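Side-chain contacts in protein-disulfide isomerase (Novosphingobium aromaticivorans, PDB 3GMF), which probably catalyses the formation or rearrangement of protein disulfide bonds through a thioredoxin-like domain: residues E21-S24 with H29-H32; S31-E36 with P170-D175; E38-I43 with S187-I192. All coordinates share one frame; numbering follows the deposited sequence.

Contact 1 (E21-S24 with H29-H32)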
loop_
_atom_site.group_PDB
_atom_site.type_symbol
_atom_site.label_atom_id
_atom_site.label_comp_id
_atom_site.label_asym_id
_atom_site.label_seq_id
_atom_site.Cartn_x
_atom_site.Cartn_y
_atom_site.Cartn_z
ATOM N N GLU A 21 9.289 -2.829 0.241
ATOM C CA GLU A 21 8.520 -2.144 1.305
ATOM C C GLU A 21 7.224 -2.916 1.470
ATOM O O GLU A 21 6.529 -3.121 0.478
ATOM C CB GLU A 21 8.151 -0.713 0.885
ATOM C CG GLU A 21 9.337 0.199 0.504
ATOM C CD GLU A 21 8.901 1.642 0.198
ATOM O OE1 GLU A 21 7.701 1.878 -0.033
ATOM O OE2 GLU A 21 9.765 2.538 0.210
ATOM N N PHE A 22 6.938 -3.396 2.690
ATOM C CA PHE A 22 5.658 -4.031 3.000
ATOM C C PHE A 22 4.865 -2.963 3.698
ATOM O O PHE A 22 5.224 -2.541 4.810
ATOM C CB PHE A 22 5.843 -5.231 3.940
ATOM C CG PHE A 22 6.693 -6.334 3.364
ATOM C CD1 PHE A 22 6.123 -7.349 2.600
ATOM C CD2 PHE A 22 8.060 -6.375 3.616
ATOM C CE1 PHE A 22 6.917 -8.392 2.079
ATOM C CE2 PHE A 22 8.841 -7.418 3.116
ATOM C CZ PHE A 22 8.271 -8.410 2.327
ATOM N N VAL A 23 3.804 -2.489 3.053
ATOM C CA VAL A 23 3.077 -1.318 3.576
ATOM C C VAL A 23 1.567 -1.561 3.548
ATOM O O VAL A 23 1.067 -2.371 2.769
ATOM C CB VAL A 23 3.414 0.007 2.824
ATOM C CG1 VAL A 23 4.940 0.337 2.938
ATOM C CG2 VAL A 23 2.961 -0.067 1.354
ATOM N N SER A 24 0.855 -0.799 4.379
ATOM C CA SER A 24 -0.581 -0.976 4.550
ATOM C C SER A 24 -1.259 0.384 4.506
ATOM O O SER A 24 -0.781 1.310 5.158
ATOM C CB SER A 24 -0.840 -1.611 5.908
ATOM O OG SER A 24 -2.195 -1.424 6.313
ATOM N N HIS A 29 1.847 4.660 10.489
ATOM C CA HIS A 29 3.306 4.646 10.290
ATOM C C HIS A 29 3.653 4.643 8.815
ATOM O O HIS A 29 4.604 5.296 8.401
ATOM C CB HIS A 29 3.945 3.448 10.996
ATOM C CG HIS A 29 3.652 3.376 12.464
ATOM N ND1 HIS A 29 3.979 4.391 13.337
ATOM C CD2 HIS A 29 3.085 2.402 13.212
ATOM C CE1 HIS A 29 3.623 4.046 14.563
ATOM N NE2 HIS A 29 3.078 2.844 14.514
ATOM N N CYS A 30 2.879 3.925 8.007
ATOM C CA CYS A 30 3.110 3.897 6.561
ATOM C C CYS A 30 2.813 5.240 5.907
ATOM O O CYS A 30 3.540 5.658 4.997
ATOM C CB CYS A 30 2.265 2.819 5.893
ATOM S SG CYS A 30 2.834 1.175 6.348
ATOM N N SER A 31 1.751 5.909 6.367
ATOM C CA SER A 31 1.448 7.261 5.882
ATOM C C SER A 31 2.591 8.224 6.197
ATOM O O SER A 31 3.116 8.890 5.293
ATOM C CB SER A 31 0.135 7.776 6.466
ATOM O OG SER A 31 -0.092 9.120 6.051
ATOM N N HIS A 32 2.979 8.278 7.471
ATOM C CA HIS A 32 4.121 9.080 7.900
ATOM C C HIS A 32 5.391 8.722 7.124
ATOM O O HIS A 32 6.118 9.618 6.684
ATOM C CB HIS A 32 4.330 8.941 9.416
ATOM C CG HIS A 32 5.394 9.835 9.977
ATOM N ND1 HIS A 32 5.403 11.201 9.785
ATOM C CD2 HIS A 32 6.471 9.558 10.751
ATOM C CE1 HIS A 32 6.448 11.725 10.404
ATOM N NE2 HIS A 32 7.109 10.750 11.001
#
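Cys30 meets Val23 and Ser24 where the strand ends and the following helix has just begun, a worked example of how a thioredoxin fold buries one cysteine of its CxxC sequence. The helical side begins with His29, which does not touch the strand; its CB rests against Pro170. Cys30 is the residue that makes the contact. Its side chain leaves the helix toward the strand, with SG beside its own backbone N and opposite the carbonyl carbon (chi1 -69°), and this rotation delivers the sulfur to the backbone at the strand end. There the amide of Ser24 points at it in a nearly straight hydrogen bond of the length usual for sulfur, Ser24 N to Cys30 SG 3.4 Å, with an angle of 165° at the hydrogen. The same sulfur rests against Val23, with Cys30 SG 3.8 Å from Val23 CB, while the CG1 branch of that valine stands a little farther off. Behind the sulfur, Cys30 CB packs 3.5 Å from Ser24 O. The thiol is thus held by one N-H and by carbon, in a buried setting consistent with the shielded second cysteine of thioredoxin-like proteins. One residue on, Ser31 turns off this line, and its OG bonds to Met87 O instead. The hydroxyl of Ser24 is likewise engaged away from the cysteine, by Asp64 and Arg60. In the wider fold the contact ties strand 17-23 to helix 28-46 within the beta-alpha-beta unit that strand 51-57 completes. Val23 lies against Val55 of that strand, and Met87 of helix 76-88 packs on both Val23 and Cys30.

Contact 2 (S31-E36 with P170-D175)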
loop_
_atom_site.group_PDB
_atom_site.type_symbol
_atom_site.label_atom_id
_atom_site.label_comp_id
_atom_site.label_asym_id
_atom_site.label_seq_id
_atom_site.Cartn_x
_atom_site.Cartn_y
_atom_site.Cartn_z
ATOM N N SER A 31 1.751 5.909 6.367
ATOM C CA SER A 31 1.448 7.261 5.882
ATOM C C SER A 31 2.591 8.224 6.197
ATOM O O SER A 31 3.116 8.890 5.293
ATOM C CB SER A 31 0.135 7.776 6.466
ATOM O OG SER A 31 -0.092 9.120 6.051
ATOM N N HIS A 32 2.979 8.278 7.471
ATOM C CA HIS A 32 4.121 9.080 7.900
ATOM C C HIS A 32 5.391 8.722 7.124
ATOM O O HIS A 32 6.118 9.618 6.684
ATOM C CB HIS A 32 4.330 8.941 9.416
ATOM C CG HIS A 32 5.394 9.835 9.977
ATOM N ND1 HIS A 32 5.403 11.201 9.785
ATOM C CD2 HIS A 32 6.471 9.558 10.751
ATOM C CE1 HIS A 32 6.448 11.725 10.404
ATOM N NE2 HIS A 32 7.109 10.750 11.001
ATOM N N PHE A 33 5.640 7.428 6.919
ATOM C CA PHE A 33 6.835 6.999 6.172
ATOM C C PHE A 33 6.835 7.497 4.722
ATOM O O PHE A 33 7.864 7.944 4.216
ATOM C CB PHE A 33 6.995 5.471 6.196
ATOM C CG PHE A 33 8.040 4.966 5.251
ATOM C CD1 PHE A 33 9.399 5.088 5.563
ATOM C CD2 PHE A 33 7.676 4.367 4.052
ATOM C CE1 PHE A 33 10.382 4.622 4.673
ATOM C CE2 PHE A 33 8.652 3.904 3.160
ATOM C CZ PHE A 33 10.009 4.049 3.475
ATOM N N GLU A 34 5.688 7.404 4.062
ATOM C CA GLU A 34 5.561 7.893 2.685
ATOM C C GLU A 34 5.886 9.394 2.568
ATOM O O GLU A 34 6.640 9.793 1.688
ATOM C CB GLU A 34 4.168 7.611 2.115
ATOM C CG GLU A 34 4.067 7.860 0.599
ATOM C CD GLU A 34 4.774 6.802 -0.247
ATOM O OE1 GLU A 34 5.555 5.967 0.282
ATOM O OE2 GLU A 34 4.537 6.804 -1.471
ATOM N N ILE A 35 5.326 10.192 3.469
ATOM C CA ILE A 35 5.562 11.639 3.497
ATOM C C ILE A 35 7.051 11.924 3.749
ATOM O O ILE A 35 7.640 12.766 3.072
ATOM C CB ILE A 35 4.655 12.339 4.547
ATOM C CG1 ILE A 35 3.175 12.203 4.155
ATOM C CG2 ILE A 35 5.044 13.808 4.735
ATOM C CD1 ILE A 35 2.213 12.253 5.320
ATOM N N GLU A 36 7.661 11.174 4.672
ATOM C CA GLU A 36 9.056 11.386 5.055
ATOM C C GLU A 36 10.062 10.943 3.980
ATOM O O GLU A 36 11.125 11.547 3.836
ATOM C CB GLU A 36 9.374 10.638 6.355
ATOM C CG GLU A 36 8.793 11.250 7.642
ATOM C CD GLU A 36 9.231 12.685 7.862
ATOM O OE1 GLU A 36 10.453 12.945 7.861
ATOM O OE2 GLU A 36 8.345 13.548 8.032
ATOM N N PRO A 170 5.392 0.060 8.514
ATOM C CA PRO A 170 5.982 -0.553 7.321
ATOM C C PRO A 170 7.117 -1.467 7.758
ATOM O O PRO A 170 7.686 -1.268 8.844
ATOM C CB PRO A 170 6.567 0.654 6.556
ATOM C CG PRO A 170 6.898 1.626 7.624
ATOM C CD PRO A 170 5.765 1.486 8.620
ATOM N N SER A 171 7.413 -2.468 6.942
ATOM C CA SER A 171 8.624 -3.262 7.129
ATOM C C SER A 171 9.378 -3.292 5.809
ATOM O O SER A 171 8.801 -3.018 4.750
ATOM C CB SER A 171 8.286 -4.681 7.604
ATOM O OG SER A 171 7.755 -4.674 8.924
ATOM N N PHE A 172 10.664 -3.650 5.863
ATOM C CA PHE A 172 11.535 -3.498 4.703
ATOM C C PHE A 172 12.468 -4.677 4.548
ATOM O O PHE A 172 12.887 -5.259 5.535
ATOM C CB PHE A 172 12.363 -2.207 4.845
ATOM C CG PHE A 172 11.523 -0.991 5.091
ATOM C CD1 PHE A 172 10.811 -0.416 4.036
ATOM C CD2 PHE A 172 11.416 -0.446 6.371
ATOM C CE1 PHE A 172 10.001 0.682 4.262
ATOM C CE2 PHE A 172 10.609 0.692 6.605
ATOM C CZ PHE A 172 9.930 1.249 5.551
ATOM N N MET A 173 12.783 -5.015 3.298
ATOM C CA MET A 173 13.931 -5.888 3.015
ATOM C C MET A 173 14.898 -5.215 2.053
ATOM O O MET A 173 14.489 -4.472 1.150
ATOM C CB MET A 173 13.567 -7.282 2.431
ATOM C CG MET A 173 12.186 -7.887 2.672
ATOM S SD MET A 173 12.233 -9.616 2.011
ATOM C CE MET A 173 13.152 -10.424 3.294
ATOM N N ILE A 174 16.191 -5.459 2.253
ATOM C CA ILE A 174 17.180 -5.013 1.268
ATOM C C ILE A 174 17.927 -6.248 0.803
ATOM O O ILE A 174 18.414 -7.041 1.623
ATOM C CB ILE A 174 18.149 -3.930 1.796
ATOM C CG1 ILE A 174 17.409 -2.635 2.148
ATOM C CG2 ILE A 174 19.201 -3.617 0.742
ATOM C CD1 ILE A 174 18.285 -1.572 2.765
ATOM N N ASP A 175 17.938 -6.440 -0.517
ATOM C CA ASP A 175 18.621 -7.557 -1.155
ATOM C C ASP A 175 18.324 -8.887 -0.433
ATOM O O ASP A 175 19.236 -9.639 -0.101
ATOM C CB ASP A 175 20.137 -7.260 -1.269
ATOM C CG ASP A 175 20.438 -5.920 -1.978
ATOM O OD1 ASP A 175 19.589 -5.431 -2.765
ATOM O OD2 ASP A 175 21.540 -5.358 -1.759
#
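Phe33 of helix 28-46 reaches across to Phe172 and to Pro170, the cis-proline that, as in other thioredoxin folds, precedes a sheet strand and lies beside the CxxC helix. The tight part is aromatic. CZ of Phe172 sits over one face of the Phe33 ring, 3.4 Å above its plane and displaced toward the rim, with the two planes inclined at 51°. The side chains arrive from opposite directions, one from the helix and one from the strand. With CG of Phe33 opposite its backbone N (chi1 169°), the ring extends away from the helix and into this meeting. A looser touch lies nearer the helix, where Phe33 CB stands 4.1 Å from Pro170 CG. Replacing Phe33 with an alanine would probably leave CE1 and CZ of Phe172 without their partner and open a gap between helix and strand. Leu188 packs on both Phe33 and Phe172. On the exposed side of the helix the neighbours do not reach the strand; there His32 has Glu36 CG over one ring face. Within the buried pair, the closest approach includes Phe33 CZ and Phe172 CE1, 3.5 Å apart.

Contact 3 (E38-I43 with S187-I192)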
loop_
_atom_site.group_PDB
_atom_site.type_symbol
_atom_site.label_atom_id
_atom_site.label_comp_id
_atom_site.label_asym_id
_atom_site.label_seq_id
_atom_site.Cartn_x
_atom_site.Cartn_y
_atom_site.Cartn_z
ATOM N N GLU A 38 9.337 9.484 0.377
ATOM C CA GLU A 38 9.067 9.401 -1.066
ATOM C C GLU A 38 10.019 10.258 -1.899
ATOM O O GLU A 38 10.614 9.762 -2.863
ATOM C CB GLU A 38 7.597 9.741 -1.385
ATOM C CG GLU A 38 7.214 9.745 -2.878
ATOM C CD GLU A 38 7.191 8.360 -3.520
ATOM O OE1 GLU A 38 7.147 7.344 -2.791
ATOM O OE2 GLU A 38 7.218 8.289 -4.769
ATOM N N GLY A 39 10.176 11.525 -1.506
ATOM C CA GLY A 39 11.023 12.459 -2.251
ATOM C C GLY A 39 12.482 12.039 -2.283
ATOM O O GLY A 39 13.091 11.951 -3.352
ATOM N N GLN A 40 13.028 11.767 -1.099
ATOM C CA GLN A 40 14.453 11.463 -0.933
ATOM C C GLN A 40 14.875 10.166 -1.625
ATOM O O GLN A 40 15.956 10.088 -2.186
ATOM C CB GLN A 40 14.837 11.464 0.553
ATOM C CG GLN A 40 14.797 12.860 1.196
ATOM C CD GLN A 40 15.392 12.909 2.605
ATOM O OE1 GLN A 40 15.586 11.881 3.255
ATOM N NE2 GLN A 40 15.678 14.120 3.079
ATOM N N LEU A 41 14.012 9.157 -1.598
ATOM C CA LEU A 41 14.281 7.899 -2.302
ATOM C C LEU A 41 14.279 8.095 -3.815
ATOM O O LEU A 41 15.105 7.512 -4.520
ATOM C CB LEU A 41 13.252 6.830 -1.903
ATOM C CG LEU A 41 13.509 6.180 -0.543
ATOM C CD1 LEU A 41 12.268 5.438 -0.035
ATOM C CD2 LEU A 41 14.709 5.261 -0.643
ATOM N N LYS A 42 13.352 8.920 -4.300
ATOM C CA LYS A 42 13.271 9.226 -5.726
ATOM C C LYS A 42 14.536 9.927 -6.240
ATOM O O LYS A 42 15.172 9.433 -7.157
ATOM C CB LYS A 42 12.026 10.059 -6.045
ATOM C CG LYS A 42 10.749 9.236 -6.221
ATOM C CD LYS A 42 9.536 10.119 -6.528
ATOM C CE LYS A 42 9.492 10.552 -7.997
ATOM N NZ LYS A 42 9.230 9.405 -8.918
ATOM N N ILE A 43 14.902 11.053 -5.633
ATOM C CA ILE A 43 16.032 11.847 -6.132
ATOM C C ILE A 43 17.402 11.239 -5.781
ATOM O O ILE A 43 18.347 11.330 -6.574
ATOM C CB ILE A 43 15.935 13.346 -5.721
ATOM C CG1 ILE A 43 15.831 13.510 -4.199
ATOM C CG2 ILE A 43 14.758 14.016 -6.436
ATOM C CD1 ILE A 43 15.881 14.960 -3.707
ATOM N N SER A 187 15.169 5.077 10.752
ATOM C CA SER A 187 15.908 3.815 10.842
ATOM C C SER A 187 16.317 3.216 9.473
ATOM O O SER A 187 17.348 2.540 9.347
ATOM C CB SER A 187 15.145 2.790 11.694
ATOM O OG SER A 187 13.866 2.520 11.170
ATOM N N LEU A 188 15.487 3.432 8.464
ATOM C CA LEU A 188 15.763 2.899 7.150
ATOM C C LEU A 188 16.901 3.618 6.414
ATOM O O LEU A 188 17.791 2.963 5.866
ATOM C CB LEU A 188 14.499 2.909 6.299
ATOM C CG LEU A 188 14.691 2.347 4.872
ATOM C CD1 LEU A 188 15.128 0.860 4.838
ATOM C CD2 LEU A 188 13.421 2.564 4.073
ATOM N N ARG A 189 16.841 4.945 6.386
ATOM C CA ARG A 189 17.759 5.734 5.548
ATOM C C ARG A 189 19.259 5.412 5.737
ATOM O O ARG A 189 19.954 5.233 4.724
ATOM C CB ARG A 189 17.482 7.239 5.670
ATOM C CG ARG A 189 18.418 8.096 4.820
ATOM C CD ARG A 189 18.045 9.543 4.858
ATOM N NE ARG A 189 18.469 10.169 6.096
ATOM C CZ ARG A 189 18.384 11.476 6.332
ATOM N NH1 ARG A 189 17.893 12.292 5.409
ATOM N NH2 ARG A 189 18.796 11.964 7.490
ATOM N N PRO A 190 19.752 5.296 6.997
ATOM C CA PRO A 190 21.190 4.979 7.116
ATOM C C PRO A 190 21.565 3.622 6.504
ATOM O O PRO A 190 22.675 3.464 5.985
ATOM C CB PRO A 190 21.444 4.989 8.632
ATOM C CG PRO A 190 20.301 5.793 9.213
ATOM C CD PRO A 190 19.133 5.451 8.331
ATOM N N GLN A 191 20.647 2.652 6.549
ATOM C CA GLN A 191 20.896 1.363 5.926
ATOM C C GLN A 191 20.913 1.425 4.407
ATOM O O GLN A 191 21.725 0.736 3.770
ATOM C CB GLN A 191 19.907 0.306 6.441
ATOM C CG GLN A 191 19.944 0.251 7.964
ATOM C CD GLN A 191 19.018 -0.794 8.544
ATOM O OE1 GLN A 191 19.296 -1.997 8.492
ATOM N NE2 GLN A 191 17.916 -0.327 9.137
ATOM N N ILE A 192 20.073 2.287 3.832
ATOM C CA ILE A 192 20.094 2.517 2.380
ATOM C C ILE A 192 21.392 3.219 1.965
ATOM O O ILE A 192 22.083 2.767 1.046
ATOM C CB ILE A 192 18.870 3.311 1.911
ATOM C CG1 ILE A 192 17.624 2.424 2.042
ATOM C CG2 ILE A 192 19.055 3.838 0.454
ATOM C CD1 ILE A 192 16.359 3.089 1.671
#
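Gln40 and Arg189 meet at the exposed side, with Leu41 and Ile192 buried, joining two helices, 28-46 and 185-196, of the thioredoxin fold. The polar interaction is a single bond between side chains: Arg189 NH1 donates to Gln40 OE1 at 3.2 Å, and the angle of 138° at the hydrogen marks it as bent. The oxygen lies at the edge of the guanidinium, tilted somewhat from its plane, while the amide and guanidinium planes are nearly parallel, 11° apart, but stepped. The arginine chain runs out extended and then bends at its third torsion (chi3 77°), which brings NH1 round to the glutamine. The stronger partner of Gln40 OE1 is the indole NE1 of Trp185; together the two donors probably restrain the amide's rotation. A second polar bond serves the helix itself: Gln191 NE2 sends a nearly straight N-H to Ser187 O, 2.9 Å away and one turn back, though from above the carbonyl plane, and it also bonds Thr182. It lies beside the kink at Pro190, whose nitrogen has no hydrogen to offer the preceding turn. The apolar interaction is buried. CB of Leu41 does not point at the other helix; the CD2 branch makes the approach, the side chain running roughly perpendicular to that of Ile192. Trp185 packs on both. Only their ends touch, Leu41 CD2 standing 3.6 Å from Ile192 CD1.

Overall arrangement
Helix 28-46 runs through all three contacts and changes partner along its length: strand 17-23 in contact 1, strand 171-174 in contact 2, helix 185-196 in contact 3. The first two are buried, with centres about 6 Å apart, and the two strands are neighbours in the sheet, paired by a probable hydrogen bond between Phe22 N and Ser171 O. Contact 3 is only partly buried, its centre about 17 Å from the centre of the chain. Chemistry follows place: a sulfur taking a backbone amide near the CxxC site, then purely apolar packing, then an exposed arginine-glutamine bond beside a buried leucine-isoleucine touch. Leu188 bridges contacts 2 and 3 by packing on Phe33 and Phe172.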